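Local structure of protein-glutamine gamma-glutamyltransferase (Pagrus major, 1G0D) at residues Ile162-Thr166 and Asn330-Trp334; Gln474-Lys478 and Ile574-Ala578; His479-Phe484 and Asn579-Ser583; Thr507-Val513 and Leu558-Leu564; Pro610-Leu615 and Asp668-Asp672. The protein probably catalyses the calcium-dependent cross-linking of proteins by joining peptide-bound glutamine to the amino group of lysine or to other primary amines. One frame throughout, in Å; residues are numbered along the deposited sequence.

Interaction 1: residues Ile162-Thr166 and Asn330-Trp334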
# COMPACT_ATOMS: atom_id res chain seq x y z
N ILE A 162 6.75 -3.90 2.02
CA ILE A 162 5.72 -3.40 2.93
C ILE A 162 5.99 -4.06 4.28
O ILE A 162 6.18 -5.26 4.34
CB ILE A 162 4.30 -3.74 2.43
CG1 ILE A 162 4.14 -3.23 0.99
CG2 ILE A 162 3.29 -3.15 3.38
CD1 ILE A 162 2.73 -3.16 0.43
N TYR A 163 6.06 -3.30 5.36
CA TYR A 163 6.34 -3.88 6.67
C TYR A 163 5.07 -4.49 7.34
O TYR A 163 3.93 -4.00 7.15
CB TYR A 163 7.04 -2.84 7.56
CG TYR A 163 8.37 -2.48 6.97
CD1 TYR A 163 9.46 -3.31 7.13
CD2 TYR A 163 8.50 -1.41 6.08
CE1 TYR A 163 10.62 -3.11 6.40
CE2 TYR A 163 9.66 -1.20 5.34
CZ TYR A 163 10.71 -2.06 5.50
OH TYR A 163 11.85 -1.89 4.74
N MET A 164 5.28 -5.57 8.09
CA MET A 164 4.20 -6.28 8.75
C MET A 164 4.71 -6.90 9.99
O MET A 164 5.84 -6.63 10.39
CB MET A 164 3.67 -7.36 7.84
CG MET A 164 2.91 -6.76 6.71
SD MET A 164 2.26 -7.93 5.54
CE MET A 164 2.49 -9.50 6.37
N GLY A 165 3.90 -7.77 10.57
CA GLY A 165 4.26 -8.44 11.81
C GLY A 165 3.73 -7.68 13.01
O GLY A 165 2.59 -7.23 12.99
N THR A 166 4.55 -7.53 14.05
CA THR A 166 4.18 -6.78 15.26
C THR A 166 5.27 -5.74 15.47
O THR A 166 6.39 -5.90 14.98
CB THR A 166 4.09 -7.70 16.47
OG1 THR A 166 5.36 -8.34 16.68
CG2 THR A 166 2.99 -8.77 16.26
N ASN A 330 -2.66 -5.41 14.99
CA ASN A 330 -1.22 -5.65 15.15
C ASN A 330 -0.44 -4.63 14.30
O ASN A 330 0.66 -4.19 14.66
CB ASN A 330 -0.86 -7.07 14.72
CG ASN A 330 -1.21 -8.12 15.77
OD1 ASN A 330 -1.83 -7.82 16.79
ND2 ASN A 330 -0.82 -9.36 15.50
N PHE A 331 -1.03 -4.27 13.16
CA PHE A 331 -0.46 -3.27 12.25
C PHE A 331 -1.54 -2.92 11.27
O PHE A 331 -2.55 -3.60 11.18
CB PHE A 331 0.81 -3.78 11.52
CG PHE A 331 0.52 -4.74 10.39
CD1 PHE A 331 0.56 -6.13 10.60
CD2 PHE A 331 0.17 -4.28 9.13
CE1 PHE A 331 0.25 -7.04 9.57
CE2 PHE A 331 -0.15 -5.18 8.09
CZ PHE A 331 -0.11 -6.56 8.31
N HIS A 332 -1.35 -1.83 10.57
CA HIS A 332 -2.31 -1.42 9.58
C HIS A 332 -1.56 -0.57 8.60
O HIS A 332 -0.76 0.28 9.00
CB HIS A 332 -3.43 -0.60 10.20
CG HIS A 332 -4.34 0.01 9.18
ND1 HIS A 332 -4.86 -0.70 8.12
CD2 HIS A 332 -4.86 1.26 9.08
CE1 HIS A 332 -5.67 0.08 7.42
NE2 HIS A 332 -5.69 1.27 7.98
N CYS A 333 -1.84 -0.77 7.33
CA CYS A 333 -1.19 -0.06 6.26
C CYS A 333 -2.05 0.96 5.49
O CYS A 333 -3.27 0.81 5.34
CB CYS A 333 -0.67 -1.07 5.25
SG CYS A 333 0.39 -2.33 5.87
N TRP A 334 -1.40 2.01 5.01
CA TRP A 334 -2.03 2.99 4.16
C TRP A 334 -0.96 3.53 3.21
O TRP A 334 0.13 2.97 3.06
CB TRP A 334 -2.74 4.12 4.95
CG TRP A 334 -1.88 4.94 5.85
CD1 TRP A 334 -1.10 6.01 5.50
CD2 TRP A 334 -1.73 4.79 7.27
NE1 TRP A 334 -0.48 6.53 6.62
CE2 TRP A 334 -0.84 5.80 7.71
CE3 TRP A 334 -2.26 3.90 8.22
CZ2 TRP A 334 -0.48 5.94 9.05
CZ3 TRP A 334 -1.89 4.04 9.56
CH2 TRP A 334 -1.01 5.06 9.96
O HOH W 1 0.52 -9.32 12.97
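Ile162, Met164, Phe331 and Cys333 meet across two almost antiparallel strands, 162-164 and 331-334, whose axes stay 7.8 Å apart at their closest, too far for backbone pairing, so that side chains have to fill the gap. The ring of Phe331 does most of this work. Its CG lies between the backbone N and the carbonyl carbon (chi1 76°), which stands the ring up against the other strand. Met164 lies over one face, with its CA 4.1 Å from the Phe331 ring centroid and only 11° off the ring normal, a CH-pi contact. Met164 CG presses on Phe331 CZ at 3.4 Å, and the chain then carries SD to an oblique Met-aromatic position beside the same ring. At the edge of the ring the carbonyl of Gly165 approaches, its O 3.3 Å from Phe331 CD1. Farther along, Ile162 CG2 touches Cys333 SG at 3.9 Å. The opposite end of the contact is polar: one water donates to Gly165 O at 2.9 Å and accepts from Asn330 ND2, also at 2.9 Å, while Asn330 OD1 is taken by Arg560 NH1. The backbone angles of Gly165 suit a residue without CB. Phe331 also stacks with Tyr515, a residue important for catalytic activity, and its neighbour His332, an active-site residue with Cys272 and Asp355, turns its side chain away from 162-166. The chemistry thus pairs an apolar, sulfur-rich half with a water-bridged amide end, on the side of strand 331-334 away from the His332 side chain.

Interaction 2: residues Gln474-Lys478 and Ile574-Ala578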
# COMPACT_ATOMS: atom_id res chain seq x y z
N GLN A 474 7.10 -5.31 37.72
CA GLN A 474 7.24 -5.08 36.29
C GLN A 474 6.98 -6.37 35.55
O GLN A 474 7.71 -7.34 35.70
CB GLN A 474 8.64 -4.56 35.96
CG GLN A 474 9.04 -3.30 36.74
CD GLN A 474 8.18 -2.08 36.39
OE1 GLN A 474 8.20 -1.07 37.11
NE2 GLN A 474 7.42 -2.17 35.30
N LEU A 475 5.93 -6.37 34.74
CA LEU A 475 5.51 -7.55 33.99
C LEU A 475 6.02 -7.48 32.56
O LEU A 475 6.03 -6.41 31.97
CB LEU A 475 3.97 -7.63 34.01
CG LEU A 475 3.21 -8.96 33.91
CD1 LEU A 475 3.85 -10.07 34.71
CD2 LEU A 475 1.79 -8.72 34.39
N SER A 476 6.44 -8.61 32.01
CA SER A 476 6.94 -8.65 30.64
C SER A 476 6.84 -10.07 30.09
O SER A 476 6.98 -11.01 30.84
CB SER A 476 8.40 -8.18 30.61
OG SER A 476 9.29 -9.18 31.10
N ILE A 477 6.59 -10.20 28.78
CA ILE A 477 6.49 -11.51 28.12
C ILE A 477 7.64 -11.64 27.15
O ILE A 477 7.99 -10.66 26.50
CB ILE A 477 5.15 -11.64 27.33
CG1 ILE A 477 3.98 -11.56 28.30
CG2 ILE A 477 5.07 -12.96 26.61
CD1 ILE A 477 2.74 -11.03 27.69
N LYS A 478 8.22 -12.83 27.03
CA LYS A 478 9.36 -13.00 26.14
C LYS A 478 9.34 -14.30 25.39
O LYS A 478 8.84 -15.29 25.89
CB LYS A 478 10.66 -12.91 26.93
CG LYS A 478 10.49 -12.83 28.44
CD LYS A 478 11.63 -12.05 29.09
CE LYS A 478 11.76 -12.41 30.57
NZ LYS A 478 12.89 -11.68 31.23
N ILE A 574 -1.80 -4.93 36.87
CA ILE A 574 -0.83 -4.65 35.80
C ILE A 574 -0.99 -5.62 34.65
O ILE A 574 -1.07 -6.82 34.85
CB ILE A 574 0.64 -4.83 36.28
CG1 ILE A 574 1.02 -3.77 37.29
CG2 ILE A 574 1.58 -4.68 35.12
CD1 ILE A 574 2.50 -3.83 37.65
N MET A 575 -1.00 -5.09 33.43
CA MET A 575 -1.15 -5.94 32.24
C MET A 575 -0.03 -5.73 31.22
O MET A 575 0.64 -4.70 31.22
CB MET A 575 -2.51 -5.67 31.57
CG MET A 575 -3.14 -6.89 30.87
SD MET A 575 -4.28 -6.45 29.51
CE MET A 575 -4.24 -4.60 29.65
N THR A 576 0.15 -6.72 30.36
CA THR A 576 1.15 -6.67 29.32
C THR A 576 0.75 -7.67 28.27
O THR A 576 0.47 -8.82 28.57
CB THR A 576 2.55 -7.03 29.82
OG1 THR A 576 3.02 -6.00 30.70
CG2 THR A 576 3.49 -7.11 28.67
N VAL A 577 0.68 -7.24 27.02
CA VAL A 577 0.30 -8.17 25.98
C VAL A 577 1.42 -8.35 24.99
O VAL A 577 2.24 -7.47 24.82
CB VAL A 577 -0.96 -7.68 25.28
CG1 VAL A 577 -1.33 -8.62 24.14
CG2 VAL A 577 -2.07 -7.61 26.28
N ALA A 578 1.48 -9.52 24.37
CA ALA A 578 2.50 -9.81 23.38
C ALA A 578 1.86 -10.60 22.27
O ALA A 578 1.04 -11.47 22.53
CB ALA A 578 3.62 -10.61 24.01
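Ile477 and Leu475 point toward Ile574, Thr576 and Ala578 where two strands from different sheets lie face to face, their axes 6.6 Å apart and only 15° from parallel. The close packing is concentrated at two places. Near one end, both branches of Ile477 reach the Ala578 methyl, CG2 and CD1 each 3.8 Å from Ala578 CB, and CD1 also touches Thr576 O at 3.3 Å. At the other end Leu475 and Ile574 run by one another head to tail. Leu475 CG is anti to the backbone N (chi1 -152°), which carries CD2 to 3.5 Å from Ile574 O and leaves CB to face Ile574 CG2 at 4.0 Å. Thr576 is the wedge between Leu475 and Ile477: its OG1 lies 3.8 Å from Leu475 CB, and its CG2 is 4.1 Å from Ile477 CD1. The hydroxyl is occupied on its own side of the interface, where OG1 donates to Met575 O at 2.8 Å from above the carbonyl plane and has Asp415 O as a second hydrogen-bonding partner. The looser side is the outer surface of strand 474-478. There Ser476 and Lys478 turn away from the partner strand, Lys478 NZ forming a salt bridge with Glu493 and Ser476 OG a weak hydrogen bond with Lys495. Such facing of apolar rows, polar residues outward, is the layered packing of a beta-sandwich, here the first of the two C-terminal beta domains of the transglutaminase fold; Ser476, Ile477, Lys478 and Ala578 belong, by similarity, to its GTP-binding site.

Interaction 3: residues His479-Phe484 and Asn579-Ser583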
# COMPACT_ATOMS: atom_id res chain seq x y z
N HIS A 479 9.90 -14.32 24.19
CA HIS A 479 9.91 -15.54 23.42
C HIS A 479 11.09 -15.61 22.46
O HIS A 479 11.63 -14.58 22.07
CB HIS A 479 8.59 -15.68 22.66
CG HIS A 479 8.43 -14.72 21.51
ND1 HIS A 479 7.35 -13.87 21.40
CD2 HIS A 479 9.17 -14.51 20.40
CE1 HIS A 479 7.42 -13.19 20.28
NE2 HIS A 479 8.52 -13.56 19.65
N ALA A 480 11.45 -16.83 22.06
CA ALA A 480 12.58 -17.07 21.14
C ALA A 480 12.20 -17.10 19.66
O ALA A 480 12.88 -17.78 18.88
CB ALA A 480 13.27 -18.40 21.49
N GLN A 481 11.15 -16.38 19.27
CA GLN A 481 10.67 -16.34 17.89
C GLN A 481 10.48 -17.74 17.34
O GLN A 481 11.27 -18.19 16.51
CB GLN A 481 11.65 -15.59 17.00
CG GLN A 481 11.81 -14.16 17.37
CD GLN A 481 13.09 -13.59 16.82
OE1 GLN A 481 14.13 -13.59 17.50
NE2 GLN A 481 13.03 -13.10 15.58
N PRO A 482 9.41 -18.43 17.77
CA PRO A 482 9.12 -19.80 17.34
C PRO A 482 8.79 -19.97 15.88
O PRO A 482 8.29 -19.04 15.25
CB PRO A 482 7.91 -20.18 18.17
CG PRO A 482 7.23 -18.86 18.40
CD PRO A 482 8.37 -17.93 18.68
N VAL A 483 9.07 -21.17 15.36
CA VAL A 483 8.74 -21.48 13.99
C VAL A 483 7.44 -22.27 13.94
O VAL A 483 7.27 -23.20 14.71
CB VAL A 483 9.81 -22.35 13.36
CG1 VAL A 483 9.42 -22.70 11.91
CG2 VAL A 483 11.13 -21.64 13.43
N PHE A 484 6.51 -21.92 13.07
CA PHE A 484 5.26 -22.66 12.97
C PHE A 484 5.60 -24.14 12.82
O PHE A 484 6.49 -24.50 12.03
CB PHE A 484 4.46 -22.22 11.75
CG PHE A 484 3.15 -22.92 11.63
CD1 PHE A 484 2.21 -22.83 12.65
CD2 PHE A 484 2.85 -23.69 10.50
CE1 PHE A 484 0.98 -23.50 12.55
CE2 PHE A 484 1.62 -24.36 10.39
CZ PHE A 484 0.69 -24.27 11.42
N ASN A 579 2.21 -10.29 21.03
CA ASN A 579 1.66 -11.04 19.91
C ASN A 579 2.80 -11.79 19.33
O ASN A 579 3.80 -11.19 18.93
CB ASN A 579 1.09 -10.13 18.85
CG ASN A 579 -0.27 -9.64 19.22
OD1 ASN A 579 -1.27 -10.25 18.85
ND2 ASN A 579 -0.32 -8.54 19.96
N ILE A 580 2.67 -13.11 19.28
CA ILE A 580 3.74 -13.91 18.76
C ILE A 580 3.49 -14.40 17.35
O ILE A 580 2.57 -15.16 17.11
CB ILE A 580 4.00 -15.12 19.66
CG1 ILE A 580 4.11 -14.65 21.10
CG2 ILE A 580 5.29 -15.81 19.25
CD1 ILE A 580 4.45 -15.75 22.09
N PRO A 581 4.26 -13.89 16.38
CA PRO A 581 4.08 -14.36 15.01
C PRO A 581 5.00 -15.61 14.79
O PRO A 581 6.23 -15.52 14.81
CB PRO A 581 4.49 -13.14 14.18
CG PRO A 581 5.27 -12.26 15.10
CD PRO A 581 5.26 -12.83 16.46
N LEU A 582 4.38 -16.78 14.60
CA LEU A 582 5.15 -18.00 14.40
C LEU A 582 5.61 -18.01 12.93
O LEU A 582 4.78 -17.87 12.03
CB LEU A 582 4.27 -19.23 14.72
CG LEU A 582 4.07 -19.76 16.14
CD1 LEU A 582 4.21 -18.70 17.14
CD2 LEU A 582 2.71 -20.33 16.28
N SER A 583 6.91 -18.20 12.70
CA SER A 583 7.50 -18.17 11.35
C SER A 583 7.26 -19.32 10.40
O SER A 583 7.04 -20.44 10.83
CB SER A 583 9.02 -17.93 11.42
OG SER A 583 9.68 -18.59 12.49
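Pro482 O is gripped twice by Ser583. The backbone N of Ser583 donates to it at 3.0 Å, in the carbonyl plane and nearly straight at 164°, while Ser583 OG donates at 3.1 Å from above that plane. The carbonyl of Ser583 repays the bond two residues on, taking the N-H of Phe484 at 2.7 Å, and these bonds frame a single beta bridge between Val483 and Ser583 in an otherwise irregular crossing. Apolar contacts continue from Pro482 toward His479. Pro482 crosses Leu582 at about a right angle, with CG only 3.3 Å from Leu582 CD1, and the same CG meets Ile580 CG2 at 3.7 Å. That methyl also lies over a face of the His479 imidazole, 3.7 Å from its centroid, as a CH-pi contact. A chi1 of 71°, with CG flanked by both backbone neighbours of CA, is what swings the His479 ring there. Ile580 CG1 comes still closer to a ring atom, 3.3 Å from His479 ND1. By similarity, His479 to Pro482 and Asn579 to Pro581 belong to the GTP-binding site, so the contact joins its two stretches. Around it, Phe488 and Val490 of strand 488-496 pack on Pro482, Leu582 and Ile580, strand 558-566 borders Ile580 and Leu582, and Phe484 extends beyond the sheets to Leu611 and Leu670.

Interaction 4: residues Thr507-Val513 and Leu558-Leu564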
# COMPACT_ATOMS: atom_id res chain seq x y z
N THR A 507 -2.20 -14.04 36.38
CA THR A 507 -3.02 -14.72 35.38
C THR A 507 -2.39 -14.64 33.98
O THR A 507 -2.01 -13.56 33.54
CB THR A 507 -4.40 -14.08 35.30
OG1 THR A 507 -4.96 -13.97 36.61
CG2 THR A 507 -5.30 -14.90 34.38
N MET A 508 -2.30 -15.76 33.28
CA MET A 508 -1.74 -15.78 31.93
C MET A 508 -2.64 -16.53 30.97
O MET A 508 -3.18 -17.57 31.31
CB MET A 508 -0.39 -16.46 31.93
CG MET A 508 0.42 -16.22 33.15
SD MET A 508 1.71 -17.45 33.10
CE MET A 508 1.65 -18.12 34.78
N LEU A 509 -2.83 -15.99 29.77
CA LEU A 509 -3.65 -16.66 28.76
C LEU A 509 -2.93 -16.61 27.44
O LEU A 509 -2.16 -15.71 27.18
CB LEU A 509 -4.98 -15.96 28.50
CG LEU A 509 -5.91 -15.21 29.45
CD1 LEU A 509 -5.24 -13.99 30.09
CD2 LEU A 509 -7.12 -14.79 28.58
N ALA A 510 -3.23 -17.56 26.58
CA ALA A 510 -2.62 -17.58 25.28
C ALA A 510 -3.77 -17.98 24.35
O ALA A 510 -4.33 -19.07 24.48
CB ALA A 510 -1.53 -18.59 25.27
N MET A 511 -4.13 -17.07 23.45
CA MET A 511 -5.23 -17.32 22.51
C MET A 511 -4.76 -16.99 21.12
O MET A 511 -3.94 -16.10 20.97
CB MET A 511 -6.39 -16.41 22.84
CG MET A 511 -6.22 -15.03 22.25
SD MET A 511 -6.97 -13.72 23.23
CE MET A 511 -6.33 -14.21 24.85
N ALA A 512 -5.29 -17.68 20.12
CA ALA A 512 -4.91 -17.40 18.74
C ALA A 512 -5.59 -16.08 18.36
O ALA A 512 -6.60 -15.69 18.96
CB ALA A 512 -5.36 -18.51 17.82
N VAL A 513 -5.03 -15.39 17.37
CA VAL A 513 -5.54 -14.08 16.95
C VAL A 513 -5.30 -13.82 15.44
O VAL A 513 -4.59 -14.60 14.75
CB VAL A 513 -4.81 -13.01 17.78
CG1 VAL A 513 -3.89 -12.22 16.91
CG2 VAL A 513 -5.78 -12.13 18.52
N LEU A 558 -0.60 -16.34 14.34
CA LEU A 558 -0.43 -15.43 15.48
C LEU A 558 -1.03 -15.88 16.83
O LEU A 558 -2.16 -16.37 16.92
CB LEU A 558 -1.05 -14.09 15.13
CG LEU A 558 -0.36 -13.14 14.17
CD1 LEU A 558 -1.44 -12.20 13.65
CD2 LEU A 558 0.79 -12.37 14.87
N ILE A 559 -0.27 -15.67 17.90
CA ILE A 559 -0.73 -16.04 19.22
C ILE A 559 -0.58 -14.84 20.15
O ILE A 559 0.53 -14.40 20.43
CB ILE A 559 0.07 -17.25 19.76
CG1 ILE A 559 -0.41 -18.53 19.05
CG2 ILE A 559 -0.11 -17.39 21.28
CD1 ILE A 559 0.51 -19.69 19.19
N ARG A 560 -1.69 -14.32 20.62
CA ARG A 560 -1.63 -13.19 21.53
C ARG A 560 -1.52 -13.68 22.97
O ARG A 560 -2.44 -14.33 23.46
CB ARG A 560 -2.89 -12.34 21.37
CG ARG A 560 -2.82 -10.97 22.02
CD ARG A 560 -3.99 -10.16 21.52
NE ARG A 560 -3.77 -9.63 20.18
CZ ARG A 560 -4.61 -8.84 19.53
NH1 ARG A 560 -4.32 -8.41 18.31
NH2 ARG A 560 -5.76 -8.49 20.10
N VAL A 561 -0.41 -13.41 23.64
CA VAL A 561 -0.24 -13.81 25.03
C VAL A 561 -0.49 -12.60 25.90
O VAL A 561 -0.04 -11.50 25.57
CB VAL A 561 1.19 -14.31 25.28
CG1 VAL A 561 1.36 -14.70 26.75
CG2 VAL A 561 1.47 -15.49 24.37
N LYS A 562 -1.23 -12.78 27.00
CA LYS A 562 -1.53 -11.69 27.93
C LYS A 562 -1.20 -12.08 29.36
O LYS A 562 -1.28 -13.23 29.74
CB LYS A 562 -3.01 -11.31 27.87
CG LYS A 562 -3.48 -10.98 26.49
CD LYS A 562 -4.94 -10.53 26.52
CE LYS A 562 -5.44 -10.10 25.16
NZ LYS A 562 -6.71 -9.36 25.31
N ALA A 563 -0.80 -11.12 30.17
CA ALA A 563 -0.48 -11.49 31.54
C ALA A 563 -1.05 -10.39 32.40
O ALA A 563 -0.96 -9.22 32.05
CB ALA A 563 1.03 -11.60 31.73
N LEU A 564 -1.68 -10.79 33.50
CA LEU A 564 -2.28 -9.84 34.43
C LEU A 564 -1.54 -10.09 35.73
O LEU A 564 -1.26 -11.23 36.07
CB LEU A 564 -3.76 -10.15 34.63
CG LEU A 564 -4.80 -9.06 34.82
CD1 LEU A 564 -5.21 -9.03 36.26
CD2 LEU A 564 -4.28 -7.72 34.36
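Val513 CG2 sits over the centre of one face of the Arg560 guanidinium, 3.6 Å from CZ, while polar partners gather round the group: Asn579 OD1 at NE, Ser517 OG at NH1, and Asp326 in a salt bridge with NH2. The buried charge is probably balanced by these partners; an apolar methyl lies on the face, while the N-H groups bond at the periphery. Arg560 is extended at first, CG anti to the backbone N (chi1 -167°), before bending at chi3 toward that methyl. The backbones of the two strands run antiparallel and join Thr507 with Leu564, Leu509 with Lys562 and Met511 with Arg560 as hydrogen-bonded pairs, the Leu564 N to Thr507 O bond being 2.8 Å and that from Arg560 N to Met511 O 2.9 Å. Lys562 lies on the Arg560 face, where its CB meets Leu509 CD1 at 4.1 Å; its NZ is salt-bridged to Asp326 too. The other face carries Met508, Ala510, Ala512, Ile559, Val561 and Ala563, with Ala510 CB 4.4 Å from Val561 CG2. This face is covered by strands 488-496 and 536-544 of the opposing sheet, while strands 525-532 and 573-581 flank the pair within its own sheet.

Interaction 5: residues Pro610-Leu615 and Asp668-Asp672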
# COMPACT_ATOMS: atom_id res chain seq x y z
N PRO A 610 8.54 -27.94 7.42
CA PRO A 610 8.85 -27.90 8.86
C PRO A 610 7.72 -28.58 9.66
O PRO A 610 7.76 -28.72 10.89
CB PRO A 610 8.91 -26.40 9.16
CG PRO A 610 7.84 -25.86 8.30
CD PRO A 610 7.85 -26.71 7.01
N LEU A 611 6.69 -28.99 8.92
CA LEU A 611 5.53 -29.64 9.49
C LEU A 611 5.67 -31.17 9.47
O LEU A 611 6.06 -31.77 8.47
CB LEU A 611 4.29 -29.22 8.70
CG LEU A 611 3.38 -28.18 9.32
CD1 LEU A 611 4.17 -27.03 9.83
CD2 LEU A 611 2.36 -27.78 8.29
N PRO A 612 5.34 -31.81 10.58
CA PRO A 612 5.42 -33.27 10.64
C PRO A 612 4.14 -33.82 10.01
O PRO A 612 3.61 -34.84 10.42
CB PRO A 612 5.51 -33.55 12.13
CG PRO A 612 4.73 -32.42 12.76
CD PRO A 612 4.87 -31.23 11.85
N VAL A 613 3.65 -33.11 9.00
CA VAL A 613 2.43 -33.49 8.30
C VAL A 613 2.72 -33.31 6.83
O VAL A 613 3.55 -32.50 6.46
CB VAL A 613 1.27 -32.51 8.60
CG1 VAL A 613 -0.04 -33.22 8.51
CG2 VAL A 613 1.45 -31.88 9.97
N PRO A 614 2.06 -34.08 5.97
CA PRO A 614 2.36 -33.85 4.56
C PRO A 614 1.53 -32.62 4.15
O PRO A 614 0.46 -32.40 4.72
CB PRO A 614 1.86 -35.13 3.89
CG PRO A 614 0.64 -35.48 4.70
CD PRO A 614 1.07 -35.16 6.14
N LEU A 615 2.00 -31.81 3.20
CA LEU A 615 1.22 -30.66 2.73
C LEU A 615 0.86 -31.01 1.32
O LEU A 615 1.66 -31.51 0.55
CB LEU A 615 2.04 -29.37 2.71
CG LEU A 615 3.48 -29.37 3.25
CD1 LEU A 615 4.15 -28.12 2.78
CD2 LEU A 615 3.47 -29.41 4.75
N ASP A 668 -2.24 -26.90 1.92
CA ASP A 668 -3.33 -27.08 2.89
C ASP A 668 -2.91 -26.75 4.32
O ASP A 668 -3.58 -25.98 5.00
CB ASP A 668 -3.89 -28.51 2.85
CG ASP A 668 -2.83 -29.56 3.13
OD1 ASP A 668 -3.21 -30.73 3.35
OD2 ASP A 668 -1.62 -29.24 3.14
N ARG A 669 -1.78 -27.31 4.75
CA ARG A 669 -1.28 -27.10 6.08
C ARG A 669 -0.20 -26.02 6.23
O ARG A 669 0.05 -25.55 7.35
CB ARG A 669 -0.77 -28.42 6.63
CG ARG A 669 -1.78 -29.53 6.48
CD ARG A 669 -2.88 -29.45 7.53
NE ARG A 669 -2.56 -30.32 8.66
CZ ARG A 669 -1.87 -29.92 9.72
NH1 ARG A 669 -1.60 -30.78 10.72
NH2 ARG A 669 -1.45 -28.66 9.81
N LEU A 670 0.46 -25.65 5.13
CA LEU A 670 1.49 -24.60 5.17
C LEU A 670 1.08 -23.45 4.28
O LEU A 670 1.02 -23.59 3.04
CB LEU A 670 2.84 -25.08 4.69
CG LEU A 670 4.04 -24.93 5.62
CD1 LEU A 670 5.25 -24.54 4.81
CD2 LEU A 670 3.79 -23.93 6.70
N LYS A 671 0.78 -22.33 4.93
CA LYS A 671 0.35 -21.16 4.20
C LYS A 671 1.21 -19.99 4.58
O LYS A 671 1.81 -19.99 5.67
CB LYS A 671 -1.12 -20.84 4.55
CG LYS A 671 -2.05 -22.03 4.72
CD LYS A 671 -3.45 -21.62 5.14
CE LYS A 671 -4.48 -22.17 4.17
NZ LYS A 671 -3.93 -22.27 2.76
N ASP A 672 1.27 -18.99 3.67
CA ASP A 672 2.02 -17.76 3.91
C ASP A 672 3.52 -18.06 3.83
O ASP A 672 4.29 -17.80 4.77
CB ASP A 672 1.60 -17.21 5.29
CG ASP A 672 1.73 -15.70 5.42
OD1 ASP A 672 2.11 -15.24 6.52
OD2 ASP A 672 1.45 -14.98 4.45
O HOH W 2 -2.58 -32.76 5.01
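Arg669 bends at chi2 (-78°) and chi3 (-96°), folding its chain back so that the guanidinium passes across Val613 at about a right angle. Both segments are loops of the C-terminal Ig-like domain, one following strand 601-608 and the other strand 659-666, and the contact lies at an end of this beta-sandwich. Val613 presents its branched end over a face of the Arg669 guanidinium, CG2 3.3 Å from NH1 and CG1 3.6 Å from the same nitrogen. The other terminal nitrogen, NH2, hydrogen-bonds to Tyr546 OH, which anchors the arginine to the preceding beta domain. Next to this, Leu611 crosses Arg669 and brings CD2 to 3.3 Å from Arg669 O. Leu670 then occupies the buried side. Its CD1 meets the CD corner of the Pro610 ring at 4.0 Å, and its CB lies 3.8 Å from Leu615 CD1. The apolar cluster is bordered by the guanidinium and a carboxylate. The carboxylate is that of Asp668, where a chi1 of 58° sets CG opposite the alpha hydrogen and turns the group back toward 610-615. OD2 comes within 3.2 Å of Leu615 CA and accepts a hydrogen bond from Lys616 N, while a water donates both to OD1 of Asp668 at 2.7 Å and to Pro614 O at 3.1 Å.

From the N terminus, interaction 1 comes first, closing a loop of 163 residues that brings strand 159-164 to the back of the active-site strand 329-339. Interactions 2 and 3 follow in the next beta domain: their segments alternate along the chain, so the two loops cross, and both use strand 573-581. Interaction 4 is nested inside both, and its strand 558-566 is the sheet neighbour of 573-581. Arg560 hydrogen-bonds to Asn330 and Asn579 packs beside it, joining that domain to the catalytic core. Interaction 5 closes a later, separate loop in the C-terminal domain, and its packing against interaction 3 ties the two beta domains together.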